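Local coordinates for protein putative transcriptional regulator, sugar-binding family (Arthrobacter aurescens, PDB 3NZE) that probably binds a sugar effector and DNA as a SorC-family transcriptional regulator, the crystallised part being the putative sugar-binding domain, at residues A[14-19]-A[249-254]; A[20-25]-A[241-246]; A[66-71]-A[107-112]. All blocks are in the same frame, centred on the assembly; numbering follows the deposited sequence. Where two conformers were deposited one is given.

Contact 1: A[14-19]-A[249-254]; sequences SQIRNQ and TDLILD
Ile16 meets Leu251 and Leu253 entirely through methyl groups, and the flat groups of the two segments lie off to the side. The guanidinium of Arg17 carries the backbone N of Ser14 over one face, set toward the rim. The carboxylate of Asp250 is met at OD2, on the anti side and 33° out of its plane, by Thr249 OG1 at 2.7 Å; Arg225 adds a salt bridge to the same oxygen. The setting is an alpha/beta fold, consistent with the Rossmann-like clan of this domain. Strand 250-254 runs between strands 23-27 and 225-230, parallel to both, and helix 9-20 lies against one face of the sheet.

Alternation along the strand decides which residues see the helix. Leu251 and Leu253 point to it, whereas Ile252 faces the other way and packs on Val42 and Gln45 of helix 35-50. Ile16 spans the two leucines with separate branches. Its CG2 stands 4.2 Å from Leu251 CD2, the outstretched methyl of that leucine. Its longer arm is extended, with CD1 anti to CA (chi2 166°), and reaches toward Leu253. Ala258 and Leu261 of helix 255-261 close in on both Ile16 and Leu253, and Asp254 caps the start of that helix. On Leu253 it is CD2, the methyl folded back beside CA, that Ile16 CD1 meets at 4.3 Å.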
loop_
_atom_site.group_PDB
_atom_site.type_symbol
_atom_site.label_atom_id
_atom_site.label_comp_id
_atom_site.label_asym_id
_atom_site.label_seq_id
_atom_site.Cartn_x
_atom_site.Cartn_y
_atom_site.Cartn_z
ATOM N N SER A 14 7.925 -9.471 -18.368
ATOM C CA SER A 14 7.813 -10.901 -18.583
ATOM C C SER A 14 8.510 -11.677 -17.479
ATOM O O SER A 14 7.967 -12.651 -16.943
ATOM C CB SER A 14 8.411 -11.288 -19.933
ATOM O OG SER A 14 8.251 -12.675 -20.145
ATOM N N GLN A 15 9.722 -11.248 -17.131
ATOM C CA GLN A 15 10.479 -11.938 -16.099
ATOM C C GLN A 15 9.772 -11.903 -14.754
ATOM O O GLN A 15 9.697 -12.916 -14.066
ATOM C CB GLN A 15 11.906 -11.387 -16.013
ATOM C CG GLN A 15 12.692 -11.643 -17.296
ATOM C CD GLN A 15 13.947 -10.802 -17.425
ATOM O OE1 GLN A 15 14.635 -10.530 -16.442
ATOM N NE2 GLN A 15 14.260 -10.395 -18.652
ATOM N N ILE A 16 9.260 -10.732 -14.370
ATOM C CA ILE A 16 8.554 -10.601 -13.103
ATOM C C ILE A 16 7.245 -11.393 -13.104
ATOM O O ILE A 16 6.915 -12.057 -12.118
ATOM C CB ILE A 16 8.304 -9.115 -12.775
ATOM C CG1 ILE A 16 9.646 -8.421 -12.526
ATOM C CG2 ILE A 16 7.364 -8.970 -11.585
ATOM C CD1 ILE A 16 9.571 -6.892 -12.522
ATOM N N ARG A 17 6.500 -11.328 -14.204
ATOM C CA ARG A 17 5.268 -12.116 -14.336
ATOM C C ARG A 17 5.545 -13.592 -14.072
ATOM O O ARG A 17 4.835 -14.262 -13.314
ATOM C CB ARG A 17 4.694 -11.991 -15.750
ATOM C CG ARG A 17 3.516 -11.057 -15.891
ATOM C CD ARG A 17 2.715 -11.396 -17.137
ATOM N NE ARG A 17 3.540 -11.447 -18.341
ATOM C CZ ARG A 17 3.884 -10.383 -19.068
ATOM N NH1 ARG A 17 4.630 -10.529 -20.155
ATOM N NH2 ARG A 17 3.487 -9.171 -18.710
ATOM N N ASN A 18 6.580 -14.106 -14.723
ATOM C CA ASN A 18 6.886 -15.530 -14.634
ATOM C C ASN A 18 7.452 -15.943 -13.287
ATOM O O ASN A 18 7.173 -17.037 -12.790
ATOM C CB ASN A 18 7.821 -15.955 -15.774
ATOM C CG ASN A 18 7.115 -15.970 -17.117
ATOM O OD1 ASN A 18 5.902 -16.166 -17.175
ATOM N ND2 ASN A 18 7.858 -15.740 -18.196
ATOM N N GLN A 19 8.249 -15.066 -12.695
ATOM C CA GLN A 19 8.917 -15.395 -11.445
ATOM C C GLN A 19 8.030 -15.144 -10.228
ATOM O O GLN A 19 8.127 -15.862 -9.234
ATOM C CB GLN A 19 10.235 -14.615 -11.338
ATOM C CG GLN A 19 11.015 -14.827 -10.052
ATOM C CD GLN A 19 12.327 -14.051 -10.052
ATOM O OE1 GLN A 19 12.809 -13.629 -11.107
ATOM N NE2 GLN A 19 12.907 -13.858 -8.870
ATOM N N THR A 249 -1.993 -8.602 -6.879
ATOM C CA THR A 249 -2.335 -9.250 -8.146
ATOM C C THR A 249 -1.758 -8.444 -9.318
ATOM O O THR A 249 -1.471 -8.992 -10.383
ATOM C CB THR A 249 -3.864 -9.399 -8.339
ATOM O OG1 THR A 249 -4.488 -8.109 -8.226
ATOM C CG2 THR A 249 -4.453 -10.328 -7.296
ATOM N N ASP A 250 -1.606 -7.135 -9.117
ATOM C CA ASP A 250 -1.122 -6.219 -10.137
ATOM C C ASP A 250 -0.043 -5.336 -9.523
ATOM O O ASP A 250 -0.223 -4.790 -8.440
ATOM C CB ASP A 250 -2.261 -5.341 -10.658
ATOM C CG ASP A 250 -3.395 -6.155 -11.260
ATOM O OD1 ASP A 250 -3.395 -6.379 -12.491
ATOM O OD2 ASP A 250 -4.280 -6.586 -10.501
ATOM N N LEU A 251 1.083 -5.222 -10.200
ATOM C CA LEU A 251 2.213 -4.485 -9.645
ATOM C C LEU A 251 2.662 -3.411 -10.619
ATOM O O LEU A 251 2.802 -3.675 -11.814
ATOM C CB LEU A 251 3.358 -5.468 -9.383
ATOM C CG LEU A 251 4.721 -4.918 -8.972
ATOM C CD1 LEU A 251 4.628 -4.295 -7.574
ATOM C CD2 LEU A 251 5.764 -6.027 -8.993
ATOM N N ILE A 252 2.872 -2.194 -10.116
ATOM C CA ILE A 252 3.455 -1.119 -10.914
ATOM C C ILE A 252 4.716 -0.637 -10.206
ATOM O O ILE A 252 4.671 -0.309 -9.021
ATOM C CB ILE A 252 2.481 0.063 -11.090
ATOM C CG1 ILE A 252 1.175 -0.407 -11.737
ATOM C CG2 ILE A 252 3.118 1.172 -11.954
ATOM C CD1 ILE A 252 0.097 -0.716 -10.750
ATOM N N LEU A 253 5.848 -0.629 -10.912
ATOM C CA LEU A 253 7.108 -0.234 -10.285
ATOM C C LEU A 253 8.073 0.340 -11.304
ATOM O O LEU A 253 7.916 0.133 -12.506
ATOM C CB LEU A 253 7.755 -1.412 -9.546
ATOM C CG LEU A 253 8.556 -2.450 -10.344
ATOM C CD1 LEU A 253 9.245 -3.428 -9.399
ATOM C CD2 LEU A 253 7.693 -3.220 -11.348
ATOM N N ASP A 254 9.075 1.077 -10.822
ATOM C CA ASP A 254 10.012 1.724 -11.726
ATOM C C ASP A 254 11.044 0.727 -12.234
ATOM O O ASP A 254 11.295 -0.300 -11.599
ATOM C CB ASP A 254 10.726 2.877 -11.025
ATOM C CG ASP A 254 11.561 2.410 -9.852
ATOM O OD1 ASP A 254 10.966 2.043 -8.817
ATOM O OD2 ASP A 254 12.812 2.403 -9.975
#

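Contact 2: A[20-25]-A[241-246]; sequences YGVDVH and GALAAG
Leu243 lays its CD1 methyl over one face of the Tyr20 ring, a CH-pi contact with CD1 4.1 Å from the ring centroid and 24° off the normal. Tyr20 CG, anti to the carbonyl carbon (chi1 -67°), places the ring there. The methyl is displaced toward the rim, and the closest ring atom is Tyr20 CD1, at 3.8 Å. That atom also has Leu243 CB 4.0 Å away, and the two side chains cross at about a right angle. The second methyl of the leucine turns to the chain beyond the tyrosine, where Leu243 CD2 meets Val22 CG1 at 4.1 Å.

Beside this apolar set a water ties the backbones together, donating to Tyr20 O at 2.8 Å and to Leu243 O at 3.0 Å. Leu243 O also accepts from Gly246 N at 2.9 Å, part of the Schellman motif that closes helix 236-244, so two bonds hold this carbonyl. Gly21, with positive phi, turns the chain out of helix 9-20 toward strand 23-27. Further out, Tyr20 OH bonds to Leu261 O and anchors the far end of the ring. With an alanine here, Leu243 CD1 would probably lose the surface it rests on, and Leu261 O its hydroxyl mate. The side chains join a helix end to a helix-strand turn of the alpha/beta domain by apolar and CH-pi contact, while the polar link is left to main-chain carbonyls and one water.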
loop_
_atom_site.group_PDB
_atom_site.type_symbol
_atom_site.label_atom_id
_atom_site.label_comp_id
_atom_site.label_asym_id
_atom_site.label_seq_id
_atom_site.Cartn_x
_atom_site.Cartn_y
_atom_site.Cartn_z
ATOM N N TYR A 20 7.157 -14.137 -10.298
ATOM C CA TYR A 20 6.367 -13.759 -9.128
ATOM C C TYR A 20 4.863 -13.963 -9.282
ATOM O O TYR A 20 4.123 -13.799 -8.320
ATOM C CB TYR A 20 6.666 -12.316 -8.696
ATOM C CG TYR A 20 8.078 -12.161 -8.184
ATOM C CD1 TYR A 20 8.405 -12.515 -6.877
ATOM C CD2 TYR A 20 9.091 -11.699 -9.018
ATOM C CE1 TYR A 20 9.705 -12.386 -6.402
ATOM C CE2 TYR A 20 10.395 -11.571 -8.554
ATOM C CZ TYR A 20 10.692 -11.918 -7.244
ATOM O OH TYR A 20 11.984 -11.795 -6.775
ATOM N N GLY A 21 4.416 -14.319 -10.484
ATOM C CA GLY A 21 3.015 -14.642 -10.690
ATOM C C GLY A 21 2.058 -13.494 -10.410
ATOM O O GLY A 21 0.975 -13.695 -9.851
ATOM N N VAL A 22 2.465 -12.287 -10.786
ATOM C CA VAL A 22 1.590 -11.120 -10.738
ATOM C C VAL A 22 1.599 -10.455 -12.103
ATOM O O VAL A 22 2.557 -10.602 -12.861
ATOM C CB VAL A 22 2.045 -10.077 -9.707
ATOM C CG1 VAL A 22 1.907 -10.629 -8.308
ATOM C CG2 VAL A 22 3.481 -9.630 -9.999
ATOM N N ASP A 23 0.528 -9.734 -12.429
ATOM C CA ASP A 23 0.557 -8.894 -13.611
ATOM C C ASP A 23 1.389 -7.671 -13.254
ATOM O O ASP A 23 1.403 -7.240 -12.097
ATOM C CB ASP A 23 -0.860 -8.550 -14.085
ATOM C CG ASP A 23 -1.510 -9.711 -14.845
ATOM O OD1 ASP A 23 -1.124 -9.930 -16.009
ATOM O OD2 ASP A 23 -2.382 -10.408 -14.288
ATOM N N VAL A 24 2.120 -7.139 -14.225
ATOM C CA VAL A 24 3.085 -6.085 -13.916
ATOM C C VAL A 24 3.255 -5.056 -15.020
ATOM O O VAL A 24 3.202 -5.383 -16.211
ATOM C CB VAL A 24 4.461 -6.705 -13.561
ATOM C CG1 VAL A 24 4.941 -7.587 -14.680
ATOM C CG2 VAL A 24 5.496 -5.621 -13.235
ATOM N N HIS A 25 3.442 -3.803 -14.601
ATOM C CA HIS A 25 3.793 -2.704 -15.484
ATOM C C HIS A 25 5.098 -2.102 -14.984
ATOM O O HIS A 25 5.174 -1.603 -13.857
ATOM C CB HIS A 25 2.704 -1.625 -15.483
ATOM C CG HIS A 25 1.465 -2.021 -16.222
ATOM N ND1 HIS A 25 0.424 -2.695 -15.621
ATOM C CD2 HIS A 25 1.106 -1.848 -17.515
ATOM C CE1 HIS A 25 -0.525 -2.917 -16.512
ATOM N NE2 HIS A 25 -0.136 -2.413 -17.670
ATOM N N GLY A 241 9.105 -9.244 0.211
ATOM C CA GLY A 241 8.279 -9.814 1.257
ATOM C C GLY A 241 6.801 -9.763 0.910
ATOM O O GLY A 241 6.067 -10.722 1.172
ATOM N N ALA A 242 6.352 -8.648 0.340
ATOM C CA ALA A 242 4.936 -8.519 -0.002
ATOM C C ALA A 242 4.554 -9.521 -1.071
ATOM O O ALA A 242 3.463 -10.079 -1.049
ATOM C CB ALA A 242 4.614 -7.119 -0.474
ATOM N N LEU A 243 5.454 -9.726 -2.025
ATOM C CA LEU A 243 5.207 -10.690 -3.082
ATOM C C LEU A 243 5.244 -12.101 -2.523
ATOM O O LEU A 243 4.431 -12.944 -2.907
ATOM C CB LEU A 243 6.226 -10.518 -4.211
ATOM C CG LEU A 243 6.079 -9.228 -5.031
ATOM C CD1 LEU A 243 7.235 -9.058 -6.006
ATOM C CD2 LEU A 243 4.737 -9.181 -5.769
ATOM N N ALA A 244 6.179 -12.359 -1.610
ATOM C CA ALA A 244 6.234 -13.664 -0.953
ATOM C C ALA A 244 4.927 -13.944 -0.220
ATOM O O ALA A 244 4.466 -15.088 -0.169
ATOM C CB ALA A 244 7.411 -13.753 0.013
ATOM N N ALA A 245 4.331 -12.893 0.333
ATOM C CA ALA A 245 3.067 -13.017 1.051
ATOM C C ALA A 245 1.867 -13.112 0.105
ATOM O O ALA A 245 0.740 -13.352 0.546
ATOM C CB ALA A 245 2.893 -11.857 2.027
ATOM N N GLY A 246 2.112 -12.935 -1.188
ATOM C CA GLY A 246 1.067 -13.037 -2.192
ATOM C C GLY A 246 0.054 -11.914 -2.109
ATOM O O GLY A 246 -1.123 -12.087 -2.431
HETATM O O HOH W 1 3.446 -12.993 -5.698
#

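Contact 3: A[66-71]-A[107-112]; sequences ATLSAV and RRFGSA
The apolar part centres on Phe109, whose outer ring atoms abut both Leu68 and Val71. Leu68 CD1 lies 3.8 Å from Phe109 CZ and as close to CE1, its side chain crossing the phenylalanine at about a right angle. Val71 CG1 is the looser neighbour, 4.3 Å from Phe109 CZ.

The polar part is relayed by water. Ser69 OG and Arg108 NH1 are 3.7 Å apart, and a water to one side bridges them, 2.8 Å from Ser69 OG and accepting from Arg108 NH1 at 3.1 Å. Arg108 gets there by a chain extended from CG to NE (chi2 173°, chi3 -156°), and its NH1 is also bonded to Ser72 OG, so two partners steady that end of the guanidinium.

The helices run in the same general sense, 31° apart, with axes 10.8 Å from each other at closest approach. They belong to successive beta-alpha-beta crossovers: helix 66-73 connects parallel strands 59-62 and 84-87, and helix 99-113 connects 84-87 and 116-118. Beneath them Leu68 and Phe109 both rest on Val62 of strand 59-62, while Val71 also touches Ile50 of helix 35-50.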
loop_
_atom_site.group_PDB
_atom_site.type_symbol
_atom_site.label_atom_id
_atom_site.label_comp_id
_atom_site.label_asym_id
_atom_site.label_seq_id
_atom_site.Cartn_x
_atom_site.Cartn_y
_atom_site.Cartn_z
ATOM N N ALA A 66 2.613 7.994 1.282
ATOM C CA ALA A 66 3.268 8.886 0.335
ATOM C C ALA A 66 3.075 8.397 -1.105
ATOM O O ALA A 66 2.808 9.182 -2.002
ATOM C CB ALA A 66 4.751 9.025 0.666
ATOM N N THR A 67 3.166 7.090 -1.309
ATOM C CA THR A 67 2.978 6.561 -2.650
ATOM C C THR A 67 1.553 6.802 -3.125
ATOM O O THR A 67 1.332 7.295 -4.222
ATOM C CB THR A 67 3.327 5.072 -2.720
ATOM O OG1 THR A 67 4.709 4.917 -2.376
ATOM C CG2 THR A 67 3.093 4.532 -4.151
ATOM N N LEU A 68 0.583 6.457 -2.291
ATOM C CA LEU A 68 -0.807 6.620 -2.685
ATOM C C LEU A 68 -1.197 8.090 -2.878
ATOM O O LEU A 68 -2.083 8.413 -3.674
ATOM C CB LEU A 68 -1.721 5.923 -1.681
ATOM C CG LEU A 68 -2.302 4.616 -2.217
ATOM C CD1 LEU A 68 -3.255 4.965 -3.358
ATOM C CD2 LEU A 68 -1.199 3.668 -2.698
ATOM N N SER A 69 -0.520 8.982 -2.170
ATOM C CA SER A 69 -0.772 10.403 -2.369
ATOM C C SER A 69 -0.416 10.774 -3.806
ATOM O O SER A 69 -1.199 11.416 -4.504
ATOM C CB SER A 69 0.055 11.242 -1.404
ATOM O OG SER A 69 -0.389 12.584 -1.428
ATOM N N ALA A 70 0.771 10.358 -4.241
ATOM C CA ALA A 70 1.200 10.619 -5.617
ATOM C C ALA A 70 0.222 10.012 -6.618
ATOM O O ALA A 70 -0.173 10.661 -7.586
ATOM C CB ALA A 70 2.608 10.109 -5.844
ATOM N N VAL A 71 -0.173 8.762 -6.390
ATOM C CA VAL A 71 -1.168 8.120 -7.234
ATOM C C VAL A 71 -2.458 8.942 -7.312
ATOM O O VAL A 71 -3.009 9.153 -8.398
ATOM C CB VAL A 71 -1.472 6.705 -6.721
ATOM C CG1 VAL A 71 -2.657 6.076 -7.463
ATOM C CG2 VAL A 71 -0.227 5.840 -6.835
ATOM N N ARG A 107 -10.273 12.248 -0.628
ATOM C CA ARG A 107 -11.053 13.199 -1.431
ATOM C C ARG A 107 -10.748 13.132 -2.933
ATOM O O ARG A 107 -11.661 13.141 -3.756
ATOM C CB ARG A 107 -10.857 14.632 -0.910
ATOM C CG ARG A 107 -11.461 14.866 0.460
ATOM C CD ARG A 107 -11.240 16.302 0.955
ATOM N NE ARG A 107 -11.648 16.434 2.357
ATOM C CZ ARG A 107 -12.738 17.081 2.763
ATOM N NH1 ARG A 107 -13.035 17.134 4.058
ATOM N NH2 ARG A 107 -13.529 17.682 1.880
ATOM N N ARG A 108 -9.468 13.056 -3.288
ATOM C CA ARG A 108 -9.069 12.908 -4.689
ATOM C C ARG A 108 -9.656 11.647 -5.327
ATOM O O ARG A 108 -10.088 11.673 -6.490
ATOM C CB ARG A 108 -7.541 12.915 -4.813
ATOM C CG ARG A 108 -6.939 14.325 -4.659
ATOM C CD ARG A 108 -5.415 14.300 -4.613
ATOM N NE ARG A 108 -4.902 15.478 -3.920
ATOM C CZ ARG A 108 -4.020 15.438 -2.928
ATOM N NH1 ARG A 108 -3.527 14.282 -2.512
ATOM N NH2 ARG A 108 -3.617 16.564 -2.365
ATOM N N PHE A 109 -9.674 10.555 -4.570
ATOM C CA PHE A 109 -10.245 9.304 -5.082
ATOM C C PHE A 109 -11.750 9.461 -5.234
ATOM O O PHE A 109 -12.316 9.113 -6.262
ATOM C CB PHE A 109 -9.914 8.110 -4.170
ATOM C CG PHE A 109 -8.654 7.385 -4.552
ATOM C CD1 PHE A 109 -7.431 7.766 -4.027
ATOM C CD2 PHE A 109 -8.690 6.325 -5.456
ATOM C CE1 PHE A 109 -6.268 7.100 -4.368
ATOM C CE2 PHE A 109 -7.529 5.658 -5.799
ATOM C CZ PHE A 109 -6.314 6.042 -5.257
ATOM N N GLY A 110 -12.397 10.007 -4.212
ATOM C CA GLY A 110 -13.829 10.234 -4.274
ATOM C C GLY A 110 -14.236 11.120 -5.431
ATOM O O GLY A 110 -15.231 10.855 -6.108
ATOM N N SER A 111 -13.468 12.183 -5.659
ATOM C CA SER A 111 -13.777 13.144 -6.712
ATOM C C SER A 111 -13.556 12.558 -8.106
ATOM O O SER A 111 -14.328 12.823 -9.031
ATOM C CB SER A 111 -12.936 14.412 -6.551
ATOM O OG SER A 111 -13.365 15.177 -5.441
ATOM N N ALA A 112 -12.496 11.773 -8.257
ATOM C CA ALA A 112 -12.189 11.197 -9.562
ATOM C C ALA A 112 -13.285 10.253 -10.036
ATOM O O ALA A 112 -13.567 10.177 -11.233
ATOM C CB ALA A 112 -10.855 10.484 -9.544
HETATM O O HOH W 2 -2.135 14.005 0.196
#

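Overall arrangement
Contacts 1 and 2 are close neighbours, their centres about 7 Å apart, and the backbone joins them: Leu251 N lies 2.8 Å from Asp23 O, a probable hydrogen bond between parallel strands 250-254 and 23-27. Together they bring the two ends of the modelled chain side by side, helix 9-20 and strand 23-27 against helix 236-244 and strand 250-254. Contact 3 falls in the sequence between these ends, with its centre about 23 Å from each of the others and on the opposite side of the chain's centre from contact 2. Strand 59-62, beneath contact 3, belongs to the same mixed sheet, which therefore connects all three regions within the putative sugar-binding domain.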